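Local coordinates for protein C-C motif chemokine 1 (Homo sapiens, PDB 4OIJ) that attracts monocytes but not neutrophils as a secreted CC chemokine that binds the receptor CCR8, at residues L26-T31 against L66-S71; R10-F15 against G39-L44; I20-I25 against Q60-M65. One frame throughout, in Å; residues are numbered along the deposited sequence. Where two conformers were deposited one is given.

Contact 1 of 3, residues L26-T31 against L66-S71. With SO4 (sulfate ion), chain J; SO4 (sulfate ion), chain I; SO4 (sulfate ion), chain G.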
loop_
_atom_site.group_PDB
_atom_site.type_symbol
_atom_site.label_atom_id
_atom_site.label_comp_id
_atom_site.label_asym_id
_atom_site.label_seq_id
_atom_site.Cartn_x
_atom_site.Cartn_y
_atom_site.Cartn_z
ATOM N N LEU A 26 -15.624 -3.633 -4.598
ATOM C CA LEU A 26 -15.645 -2.695 -5.715
ATOM C C LEU A 26 -14.800 -3.213 -6.866
ATOM O O LEU A 26 -15.250 -3.203 -8.005
ATOM C CB LEU A 26 -15.078 -1.334 -5.281
ATOM C CG LEU A 26 -15.924 -0.451 -4.381
ATOM C CD1 LEU A 26 -15.095 0.692 -3.861
ATOM C CD2 LEU A 26 -17.126 0.122 -5.133
ATOM N N CYS A 27 -13.556 -3.668 -6.555
ATOM C CA CYS A 27 -12.538 -4.059 -7.526
ATOM C C CYS A 27 -11.389 -4.787 -6.830
ATOM O O CYS A 27 -11.346 -4.842 -5.601
ATOM C CB CYS A 27 -12.035 -2.806 -8.257
ATOM S SG CYS A 27 -11.461 -1.467 -7.159
ATOM N N TYR A 28 -10.440 -5.319 -7.611
ATOM C CA TYR A 28 -9.265 -5.977 -7.055
ATOM C C TYR A 28 -7.937 -5.421 -7.605
ATOM O O TYR A 28 -7.887 -4.925 -8.730
ATOM C CB TYR A 28 -9.327 -7.514 -7.247
ATOM C CG TYR A 28 -8.967 -7.973 -8.641
ATOM C CD1 TYR A 28 -7.650 -8.287 -8.976
ATOM C CD2 TYR A 28 -9.928 -8.038 -9.646
ATOM C CE1 TYR A 28 -7.308 -8.696 -10.263
ATOM C CE2 TYR A 28 -9.604 -8.473 -10.929
ATOM C CZ TYR A 28 -8.289 -8.793 -11.235
ATOM O OH TYR A 28 -7.947 -9.180 -12.510
ATOM N N ARG A 29 -6.885 -5.528 -6.794
ATOM C CA ARG A 29 -5.510 -5.132 -7.121
ATOM C C ARG A 29 -4.631 -6.356 -6.899
ATOM O O ARG A 29 -4.921 -7.161 -5.999
ATOM C CB ARG A 29 -5.003 -4.022 -6.176
ATOM C CG ARG A 29 -5.543 -2.619 -6.436
ATOM C CD ARG A 29 -4.712 -1.561 -5.715
ATOM N NE ARG A 29 -5.431 -0.291 -5.566
ATOM C CZ ARG A 29 -5.420 0.700 -6.453
ATOM N NH1 ARG A 29 -4.731 0.583 -7.583
ATOM N NH2 ARG A 29 -6.107 1.809 -6.224
ATOM N N ASN A 30 -3.564 -6.496 -7.673
ATOM C CA ASN A 30 -2.627 -7.579 -7.436
ATOM C C ASN A 30 -1.646 -7.059 -6.385
ATOM O O ASN A 30 -1.465 -5.841 -6.265
ATOM C CB ASN A 30 -1.876 -7.916 -8.705
ATOM C CG ASN A 30 -2.707 -8.716 -9.649
ATOM O OD1 ASN A 30 -3.066 -9.870 -9.394
ATOM N ND2 ASN A 30 -3.044 -8.112 -10.756
ATOM N N THR A 31 -1.041 -7.963 -5.610
ATOM C CA THR A 31 0.005 -7.571 -4.657
ATOM C C THR A 31 1.254 -7.253 -5.520
ATOM O O THR A 31 1.381 -7.788 -6.624
ATOM C CB THR A 31 0.359 -8.745 -3.736
ATOM O OG1 THR A 31 0.680 -9.844 -4.563
ATOM C CG2 THR A 31 -0.767 -9.140 -2.806
ATOM N N LEU A 66 -15.108 -9.263 -11.210
ATOM C CA LEU A 66 -14.684 -7.905 -10.886
ATOM C C LEU A 66 -13.703 -7.352 -11.914
ATOM O O LEU A 66 -13.079 -8.115 -12.653
ATOM C CB LEU A 66 -14.004 -7.857 -9.506
ATOM C CG LEU A 66 -14.861 -8.169 -8.289
ATOM C CD1 LEU A 66 -13.953 -8.632 -7.088
ATOM C CD2 LEU A 66 -15.831 -7.003 -7.966
ATOM N N ARG A 67 -13.537 -6.027 -11.921
ATOM C CA ARG A 67 -12.532 -5.335 -12.740
ATOM C C ARG A 67 -11.331 -4.925 -11.837
ATOM O O ARG A 67 -11.476 -4.911 -10.613
ATOM C CB ARG A 67 -13.146 -4.110 -13.428
ATOM C CG ARG A 67 -14.381 -4.464 -14.276
ATOM C CD ARG A 67 -14.439 -3.693 -15.560
ATOM N NE ARG A 67 -15.438 -4.239 -16.481
ATOM C CZ ARG A 67 -15.162 -5.037 -17.509
ATOM N NH1 ARG A 67 -16.134 -5.468 -18.301
ATOM N NH2 ARG A 67 -13.913 -5.421 -17.744
ATOM N N HIS A 68 -10.151 -4.618 -12.445
ATOM C CA HIS A 68 -8.941 -4.155 -11.742
ATOM C C HIS A 68 -9.220 -2.764 -11.173
ATOM O O HIS A 68 -9.847 -1.959 -11.867
ATOM C CB HIS A 68 -7.768 -4.047 -12.730
ATOM C CG HIS A 68 -6.881 -5.244 -12.756
ATOM N ND1 HIS A 68 -5.768 -5.339 -11.935
ATOM C CD2 HIS A 68 -6.966 -6.365 -13.511
ATOM C CE1 HIS A 68 -5.228 -6.516 -12.204
ATOM N NE2 HIS A 68 -5.910 -7.170 -13.145
ATOM N N CYS A 69 -8.771 -2.470 -9.929
ATOM C CA CYS A 69 -8.981 -1.148 -9.307
ATOM C C CYS A 69 -8.315 -0.060 -10.119
ATOM O O CYS A 69 -7.176 -0.271 -10.525
ATOM C CB CYS A 69 -8.471 -1.122 -7.873
ATOM S SG CYS A 69 -9.525 -1.961 -6.678
ATOM N N PRO A 70 -8.985 1.087 -10.387
ATOM C CA PRO A 70 -8.315 2.148 -11.163
ATOM C C PRO A 70 -7.287 2.905 -10.335
ATOM O O PRO A 70 -7.351 2.937 -9.112
ATOM C CB PRO A 70 -9.470 3.054 -11.624
ATOM C CG PRO A 70 -10.533 2.851 -10.607
ATOM C CD PRO A 70 -10.362 1.480 -10.006
ATOM N N SER A 71 -6.354 3.531 -11.036
ATOM C CA SER A 71 -5.268 4.338 -10.505
ATOM C C SER A 71 -5.383 5.688 -11.167
ATOM O O SER A 71 -6.171 5.848 -12.104
ATOM C CB SER A 71 -3.942 3.710 -10.892
ATOM O OG SER A 71 -2.893 4.623 -10.643
HETATM S S SO4 J . -10.256 -5.274 -15.907
HETATM O O1 SO4 J . -11.662 -5.261 -16.265
HETATM O O2 SO4 J . -9.456 -5.583 -17.136
HETATM O O3 SO4 J . -9.933 -3.921 -15.378
HETATM O O4 SO4 J . -10.020 -6.321 -14.864
HETATM S S SO4 I . -1.951 -4.951 -11.009
HETATM O O1 SO4 I . -1.678 -6.151 -11.822
HETATM O O2 SO4 I . -0.850 -4.765 -10.027
HETATM O O3 SO4 I . -2.009 -3.789 -11.906
HETATM O O4 SO4 I . -3.236 -5.062 -10.299
HETATM S S SO4 G . -1.456 2.648 -7.840
HETATM O O1 SO4 G . -0.198 2.798 -7.085
HETATM O O2 SO4 G . -1.151 2.636 -9.283
HETATM O O3 SO4 G . -2.100 1.381 -7.465
HETATM O O4 SO4 G . -2.359 3.760 -7.506
HETATM O O HOH W 1 -14.956 -4.476 -10.121
HETATM O O HOH W 2 -4.475 -9.530 -13.448
#
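Cys27 and Cys69 are joined by a disulfide whose C-S-S-C torsion is 93°, so the two CB atoms stand at about a right angle around the S-S bond. Two backbone hydrogen bonds run beside it. Tyr28 N donates to Arg67 O, and Cys69 N donates to Tyr28 O at 2.9 Å. They make a single beta bridge between Tyr28 and His68, and the two segments run at a steep angle to each other. Tyr28 starts away from this segment, but its CG sits between the backbone N and the carbonyl carbon (chi1 78°), and the ring ends up near His68. The two rings lie oblique, with planes 47° apart. Tyr28 CZ stands over one face of the imidazole, offset toward its rim, and Tyr28 OH is 2.9 Å from His68 NE2. Leu66 O meets the tyrosine ring at its edge, while Leu66 CB lies 4.1 Å from Tyr28 CD2. Asn30 ND2 comes to the edge of the imidazole, near CE1. The same ND2 donates to O1 of a sulfate, and Asn30 N donates to O4 of that ion. Arg29 has two conformers. In one, the chain is extended, Cys69 CB lies 3.8 Å above the centre of one guanidinium face, and NH2 makes a weak, doubtful hydrogen bond to Pro70 O. His68 N and Arg67 NH2 both donate to a second sulfate, the arginine at 2.7 Å to O1. A water links Leu26 O to Arg67 N. The Cys27-Cys69 disulfide is an addition to the two bonds common to CC chemokines. It ties the tail after the C-terminal helix to the first strand of the three-stranded chemokine sheet.

Contact 2 of 3, residues R10-F15 against G39-L44. With SO4 (sulfate ion), chain H; SO4 (sulfate ion), chain G.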
loop_
_atom_site.group_PDB
_atom_site.type_symbol
_atom_site.label_atom_id
_atom_site.label_comp_id
_atom_site.label_asym_id
_atom_site.label_seq_id
_atom_site.Cartn_x
_atom_site.Cartn_y
_atom_site.Cartn_z
ATOM N N ARG A 10 2.708 -3.199 -2.164
ATOM C CA ARG A 10 1.474 -3.616 -1.474
ATOM C C ARG A 10 1.567 -5.103 -1.221
ATOM O O ARG A 10 1.589 -5.898 -2.176
ATOM C CB ARG A 10 0.206 -3.289 -2.283
ATOM C CG ARG A 10 -0.117 -1.806 -2.237
ATOM C CD ARG A 10 -1.459 -1.502 -2.890
ATOM N NE ARG A 10 -1.613 -0.069 -3.127
ATOM C CZ ARG A 10 -1.056 0.590 -4.135
ATOM N NH1 ARG A 10 -1.241 1.893 -4.263
ATOM N NH2 ARG A 10 -0.304 -0.051 -5.021
ATOM N N CYS A 11 1.670 -5.495 0.051
ATOM C CA CYS A 11 1.855 -6.908 0.367
ATOM C C CYS A 11 0.755 -7.442 1.257
ATOM O O CYS A 11 0.199 -6.700 2.072
ATOM C CB CYS A 11 3.222 -7.148 0.989
ATOM S SG CYS A 11 4.592 -6.435 0.047
ATOM N N CYS A 12 0.452 -8.719 1.091
ATOM C CA CYS A 12 -0.584 -9.390 1.870
ATOM C C CYS A 12 0.086 -10.458 2.639
ATOM O O CYS A 12 0.460 -11.474 2.042
ATOM C CB CYS A 12 -1.642 -9.977 0.943
ATOM S SG CYS A 12 -2.818 -8.764 0.332
ATOM N N PHE A 13 0.342 -10.221 3.939
ATOM C CA PHE A 13 0.976 -11.262 4.765
ATOM C C PHE A 13 -0.074 -11.987 5.650
ATOM O O PHE A 13 0.257 -12.957 6.319
ATOM C CB PHE A 13 2.138 -10.697 5.572
ATOM C CG PHE A 13 3.231 -10.079 4.707
ATOM C CD1 PHE A 13 4.008 -10.871 3.863
ATOM C CD2 PHE A 13 3.530 -8.728 4.800
ATOM C CE1 PHE A 13 5.018 -10.314 3.099
ATOM C CE2 PHE A 13 4.544 -8.176 4.042
ATOM C CZ PHE A 13 5.282 -8.968 3.192
ATOM N N SER A 14 -1.341 -11.511 5.651
ATOM C CA SER A 14 -2.441 -12.125 6.397
ATOM C C SER A 14 -3.626 -12.134 5.446
ATOM O O SER A 14 -3.799 -11.160 4.707
ATOM C CB SER A 14 -2.780 -11.309 7.637
ATOM O OG SER A 14 -4.030 -11.693 8.182
ATOM N N PHE A 15 -4.424 -13.225 5.436
ATOM C CA PHE A 15 -5.543 -13.337 4.492
ATOM C C PHE A 15 -6.905 -13.573 5.133
ATOM O O PHE A 15 -7.009 -14.160 6.234
ATOM C CB PHE A 15 -5.305 -14.456 3.446
ATOM C CG PHE A 15 -3.995 -14.393 2.707
ATOM C CD1 PHE A 15 -3.827 -13.537 1.627
ATOM C CD2 PHE A 15 -2.929 -15.204 3.078
ATOM C CE1 PHE A 15 -2.617 -13.491 0.938
ATOM C CE2 PHE A 15 -1.714 -15.151 2.392
ATOM C CZ PHE A 15 -1.563 -14.290 1.332
ATOM N N GLY A 39 -1.366 -13.749 -3.110
ATOM C CA GLY A 39 -2.427 -12.934 -2.549
ATOM C C GLY A 39 -3.037 -12.025 -3.583
ATOM O O GLY A 39 -2.397 -11.689 -4.585
ATOM N N LEU A 40 -4.281 -11.623 -3.323
ATOM C CA LEU A 40 -5.097 -10.715 -4.128
ATOM C C LEU A 40 -5.655 -9.671 -3.155
ATOM O O LEU A 40 -6.075 -10.043 -2.048
ATOM C CB LEU A 40 -6.313 -11.537 -4.654
ATOM C CG LEU A 40 -6.771 -11.303 -6.071
ATOM C CD1 LEU A 40 -5.994 -12.181 -7.034
ATOM C CD2 LEU A 40 -8.229 -11.635 -6.216
ATOM N N ILE A 41 -5.728 -8.401 -3.552
ATOM C CA ILE A 41 -6.368 -7.414 -2.687
ATOM C C ILE A 41 -7.768 -7.094 -3.263
ATOM O O ILE A 41 -7.886 -6.766 -4.447
ATOM C CB ILE A 41 -5.516 -6.129 -2.551
ATOM C CG1 ILE A 41 -4.074 -6.451 -2.092
ATOM C CG2 ILE A 41 -6.202 -5.072 -1.646
ATOM C CD1 ILE A 41 -3.036 -5.337 -2.632
ATOM N N PHE A 42 -8.816 -7.192 -2.435
ATOM C CA PHE A 42 -10.130 -6.756 -2.839
ATOM C C PHE A 42 -10.358 -5.387 -2.201
ATOM O O PHE A 42 -10.142 -5.224 -0.992
ATOM C CB PHE A 42 -11.219 -7.721 -2.351
ATOM C CG PHE A 42 -11.222 -9.070 -3.017
ATOM C CD1 PHE A 42 -11.429 -9.183 -4.393
ATOM C CD2 PHE A 42 -11.133 -10.238 -2.260
ATOM C CE1 PHE A 42 -11.506 -10.439 -5.003
ATOM C CE2 PHE A 42 -11.224 -11.492 -2.868
ATOM C CZ PHE A 42 -11.396 -11.587 -4.236
ATOM N N LYS A 43 -10.809 -4.415 -2.997
ATOM C CA LYS A 43 -11.157 -3.086 -2.493
ATOM C C LYS A 43 -12.598 -3.170 -2.104
ATOM O O LYS A 43 -13.414 -3.597 -2.911
ATOM C CB LYS A 43 -10.952 -2.000 -3.564
ATOM C CG LYS A 43 -11.202 -0.581 -3.041
ATOM C CD LYS A 43 -11.202 0.499 -4.129
ATOM C CE LYS A 43 -11.073 1.873 -3.512
ATOM N NZ LYS A 43 -12.247 2.223 -2.669
ATOM N N LEU A 44 -12.907 -2.866 -0.851
ATOM C CA LEU A 44 -14.281 -2.925 -0.361
ATOM C C LEU A 44 -14.888 -1.508 -0.356
ATOM O O LEU A 44 -14.255 -0.553 -0.825
ATOM C CB LEU A 44 -14.342 -3.588 1.039
ATOM C CG LEU A 44 -13.707 -4.998 1.207
ATOM C CD1 LEU A 44 -13.628 -5.403 2.664
ATOM C CD2 LEU A 44 -14.469 -6.055 0.446
HETATM S S SO4 H . -2.648 2.894 -1.254
HETATM O O1 SO4 H . -2.358 3.583 0.031
HETATM O O2 SO4 H . -1.752 1.797 -1.383
HETATM O O3 SO4 H . -4.043 2.328 -1.292
HETATM O O4 SO4 H . -2.417 3.851 -2.352
HETATM S S SO4 G . -1.456 2.648 -7.840
HETATM O O1 SO4 G . -0.198 2.798 -7.085
HETATM O O2 SO4 G . -1.151 2.636 -9.283
HETATM O O3 SO4 G . -2.100 1.381 -7.465
HETATM O O4 SO4 G . -2.359 3.760 -7.506
#
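Cys12 SG is turned anti to its carbonyl carbon (chi1 -79°), and Ile41 CG1 takes the matching position on its own residue (chi1 -54°). The sulfur and this methylene meet at 3.6 Å. The longer branch of Ile41 continues to CD1, which comes within 3.9 Å of Arg10 CB. The arginine chain passes this methyl at about a right angle, extended from CG to NE. Phe15 brings CE1 to 3.5 Å from Gly39 CA, in an oblique approach. A side chain on Gly39 would point toward Phe15 and Cys12, and a CB there would clash with the ring. Glycine therefore lets the phenylalanine close on the strand backbone. The adjacent Cys11 and Cys12 are the CC motif of this chemokine class. Cys11 is bonded to Cys35, and Cys12 to Cys51 of strand 49-53, the neighbour of strand 39-44. Cys11 also pairs antiparallel with a strand of the second subunit, so the short N-terminal strands form a sheet across the interface. Two sulfates meet the edge of the Arg10 guanidinium. NE donates to O2 of one at 2.6 Å, and NH1 donates to O4 of the same ion at 3.0 Å. NH1 also donates to O1 of the second sulfate at 3.1 Å, with an N-H...O angle of 158°. With an alanine here, both sulfates would probably lose these donors, and Ile41 CD1 is likely to be uncovered where the arginine CD now lies. The second sulfate is also hydrogen-bonded to Ser71 OG, and Arg10 NH2 of the second subunit binds a sulfate here as well.

Contact 3 of 3, residues I20-I25 against Q60-M65. With SO4 (sulfate ion), chain M; SO4 (sulfate ion), chain F.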
loop_
_atom_site.group_PDB
_atom_site.type_symbol
_atom_site.label_atom_id
_atom_site.label_comp_id
_atom_site.label_asym_id
_atom_site.label_seq_id
_atom_site.Cartn_x
_atom_site.Cartn_y
_atom_site.Cartn_z
ATOM N N ILE A 20 -15.976 -13.267 1.571
ATOM C CA ILE A 20 -16.472 -11.896 1.495
ATOM C C ILE A 20 -17.537 -11.848 0.400
ATOM O O ILE A 20 -17.244 -12.245 -0.734
ATOM C CB ILE A 20 -15.329 -10.892 1.214
ATOM C CG1 ILE A 20 -14.338 -10.858 2.404
ATOM C CG2 ILE A 20 -15.883 -9.492 0.882
ATOM C CD1 ILE A 20 -13.054 -10.388 2.056
ATOM N N PRO A 21 -18.755 -11.328 0.694
ATOM C CA PRO A 21 -19.772 -11.223 -0.355
ATOM C C PRO A 21 -19.290 -10.395 -1.544
ATOM O O PRO A 21 -18.756 -9.295 -1.366
ATOM C CB PRO A 21 -20.966 -10.587 0.373
ATOM C CG PRO A 21 -20.777 -10.951 1.804
ATOM C CD PRO A 21 -19.282 -10.839 1.983
ATOM N N LEU A 22 -19.437 -10.962 -2.759
ATOM C CA LEU A 22 -19.066 -10.317 -4.018
ATOM C C LEU A 22 -19.630 -8.888 -4.127
ATOM O O LEU A 22 -18.879 -7.981 -4.486
ATOM C CB LEU A 22 -19.478 -11.163 -5.233
ATOM C CG LEU A 22 -19.074 -10.611 -6.599
ATOM C CD1 LEU A 22 -17.536 -10.643 -6.791
ATOM C CD2 LEU A 22 -19.784 -11.349 -7.697
ATOM N N ARG A 23 -20.900 -8.681 -3.724
ATOM C CA ARG A 23 -21.581 -7.362 -3.734
ATOM C C ARG A 23 -20.879 -6.317 -2.834
ATOM O O ARG A 23 -21.039 -5.128 -3.048
ATOM C CB ARG A 23 -23.081 -7.505 -3.367
ATOM C CG ARG A 23 -23.336 -8.058 -1.949
ATOM C CD ARG A 23 -24.761 -8.562 -1.689
ATOM N NE ARG A 23 -24.755 -9.922 -1.126
ATOM C CZ ARG A 23 -24.519 -10.221 0.153
ATOM N NH1 ARG A 23 -24.285 -9.256 1.037
ATOM N NH2 ARG A 23 -24.482 -11.488 0.552
ATOM N N ALA A 24 -20.093 -6.775 -1.843
ATOM C CA ALA A 24 -19.351 -5.920 -0.911
ATOM C C ALA A 24 -18.064 -5.340 -1.505
ATOM O O ALA A 24 -17.506 -4.402 -0.929
ATOM C CB ALA A 24 -19.015 -6.709 0.351
ATOM N N ILE A 25 -17.575 -5.919 -2.628
ATOM C CA ILE A 25 -16.293 -5.571 -3.270
ATOM C C ILE A 25 -16.498 -4.652 -4.463
ATOM O O ILE A 25 -17.365 -4.915 -5.293
ATOM C CB ILE A 25 -15.519 -6.861 -3.698
ATOM C CG1 ILE A 25 -15.432 -7.914 -2.557
ATOM C CG2 ILE A 25 -14.131 -6.531 -4.249
ATOM C CD1 ILE A 25 -15.201 -9.393 -3.006
ATOM N N GLN A 60 -10.983 -16.808 -6.455
ATOM C CA GLN A 60 -10.821 -17.001 -7.899
ATOM C C GLN A 60 -12.104 -16.647 -8.648
ATOM O O GLN A 60 -12.043 -15.943 -9.657
ATOM C CB GLN A 60 -10.420 -18.458 -8.205
ATOM C CG GLN A 60 -9.031 -18.848 -7.706
ATOM C CD GLN A 60 -8.712 -20.320 -7.872
ATOM O OE1 GLN A 60 -9.570 -21.208 -7.728
ATOM N NE2 GLN A 60 -7.445 -20.611 -8.133
ATOM N N ARG A 61 -13.257 -17.138 -8.147
ATOM C CA ARG A 61 -14.574 -16.887 -8.736
ATOM C C ARG A 61 -14.994 -15.427 -8.586
ATOM O O ARG A 61 -15.628 -14.893 -9.487
ATOM C CB ARG A 61 -15.649 -17.836 -8.173
ATOM C CG ARG A 61 -15.225 -19.307 -8.174
ATOM C CD ARG A 61 -16.354 -20.253 -7.889
ATOM N NE ARG A 61 -16.927 -20.118 -6.548
ATOM C CZ ARG A 61 -16.478 -20.734 -5.461
ATOM N NH1 ARG A 61 -15.393 -21.499 -5.521
ATOM N NH2 ARG A 61 -17.113 -20.597 -4.304
ATOM N N HIS A 62 -14.634 -14.784 -7.452
ATOM C CA HIS A 62 -14.901 -13.366 -7.181
ATOM C C HIS A 62 -14.074 -12.511 -8.160
ATOM O O HIS A 62 -14.607 -11.566 -8.747
ATOM C CB HIS A 62 -14.524 -13.008 -5.723
ATOM C CG HIS A 62 -15.560 -13.347 -4.683
ATOM N ND1 HIS A 62 -16.482 -14.363 -4.868
ATOM C CD2 HIS A 62 -15.746 -12.817 -3.451
ATOM C CE1 HIS A 62 -17.216 -14.394 -3.765
ATOM N NE2 HIS A 62 -16.808 -13.488 -2.881
ATOM N N ARG A 63 -12.788 -12.881 -8.365
ATOM C CA ARG A 63 -11.829 -12.201 -9.250
ATOM C C ARG A 63 -12.353 -12.092 -10.672
ATOM O O ARG A 63 -12.197 -11.043 -11.304
ATOM C CB ARG A 63 -10.473 -12.943 -9.232
ATOM C CG ARG A 63 -9.350 -12.241 -9.992
ATOM C CD ARG A 63 -8.120 -13.115 -10.133
ATOM N NE ARG A 63 -6.948 -12.330 -10.518
ATOM C CZ ARG A 63 -6.128 -12.637 -11.520
ATOM N NH1 ARG A 63 -6.339 -13.729 -12.249
ATOM N NH2 ARG A 63 -5.089 -11.860 -11.798
ATOM N N LYS A 64 -12.981 -13.177 -11.171
ATOM C CA LYS A 64 -13.544 -13.251 -12.523
ATOM C C LYS A 64 -14.735 -12.309 -12.726
ATOM O O LYS A 64 -14.993 -11.897 -13.849
ATOM C CB LYS A 64 -13.947 -14.698 -12.865
ATOM C CG LYS A 64 -12.763 -15.616 -13.156
ATOM C CD LYS A 64 -13.176 -16.824 -13.997
ATOM C CE LYS A 64 -11.988 -17.516 -14.626
ATOM N NZ LYS A 64 -12.406 -18.540 -15.619
ATOM N N MET A 65 -15.455 -11.978 -11.643
ATOM C CA MET A 65 -16.647 -11.127 -11.674
ATOM C C MET A 65 -16.397 -9.658 -11.295
ATOM O O MET A 65 -17.350 -8.899 -11.103
ATOM C CB MET A 65 -17.763 -11.763 -10.834
ATOM C CG MET A 65 -18.144 -13.141 -11.324
ATOM S SD MET A 65 -19.529 -13.802 -10.408
ATOM C CE MET A 65 -18.952 -15.511 -10.132
HETATM S S SO4 M . -19.448 -17.981 -5.378
HETATM O O1 SO4 M . -18.942 -18.693 -4.184
HETATM O O2 SO4 M . -18.609 -18.311 -6.526
HETATM O O3 SO4 M . -20.834 -18.396 -5.660
HETATM O O4 SO4 M . -19.449 -16.514 -5.141
HETATM S S SO4 F . -15.010 -22.106 -1.603
HETATM O O1 SO4 F . -15.563 -22.441 -2.923
HETATM O O2 SO4 F . -13.625 -21.645 -1.753
HETATM O O3 SO4 F . -15.853 -21.076 -0.938
HETATM O O4 SO4 F . -15.039 -23.330 -0.750
#
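His62 NE2 donates to Ile20 O at 2.5 Å, shorter than usual, so the exact length is doubtful. The donor lies nearly in line with the carbonyl, at a C=O...N angle of 169°, and the oxygen is close to the imidazole plane. The N-H...O angle is 143°, so the bond bends at the hydrogen. Leu22 covers one face of the same ring. Its CB stands over the ring centre at 4.2 Å in a CH-pi contact. With CG anti to the backbone N (chi1 -177°), the leucine carries CD1 on to 3.6 Å from His62 O. Its other methyl, CD2, rests 3.7 Å from Met65 SD, and the two side chains cross at about a right angle. Ile25 CD1 approaches His62 CD2 obliquely at 3.5 Å. Here the C-terminal helix of the chemokine fold packs on the 3-10 turn 22-24 that leads into the first sheet strand. His62 points inward from the helix and pins the backbone just before that turn. Trp58, one turn earlier in the helix, meets the imidazole edge-to-face. Ile25 also packs on Phe42 and Leu44 of strand 39-44, which carries the contact into the core. Arg61 turns to two sulfates instead. NH2 donates to O1 of one at 2.6 Å. NH1 and NH2 share O1 of the other. The first sulfate also brings its O4 to the edge of the His62 ring.

Overall arrangement
The three contacts cross along the chain, each with one segment inside the span of another. Contacts 1 and 2 share the sheet, their centres about 11 Å apart. Strands 25-30 and 39-44 are neighbours there, with Cys27 O 2.7 Å from Lys43 N and Leu26 N 2.8 Å from Lys43 O. Both also touch one sulfate, near Arg29, Ser71 and Arg10. Contact 3 lies about 11 Å from contact 1 and about 13 Å from contact 2, centre to centre. Ile25 joins it to both: CG2 packs 3.5 Å from Leu66 CD1 and 3.7 Å from Phe42 CB. Contacts 2 and 3 touch the second subunit. The sulfates are probably from the crystallisation liquor.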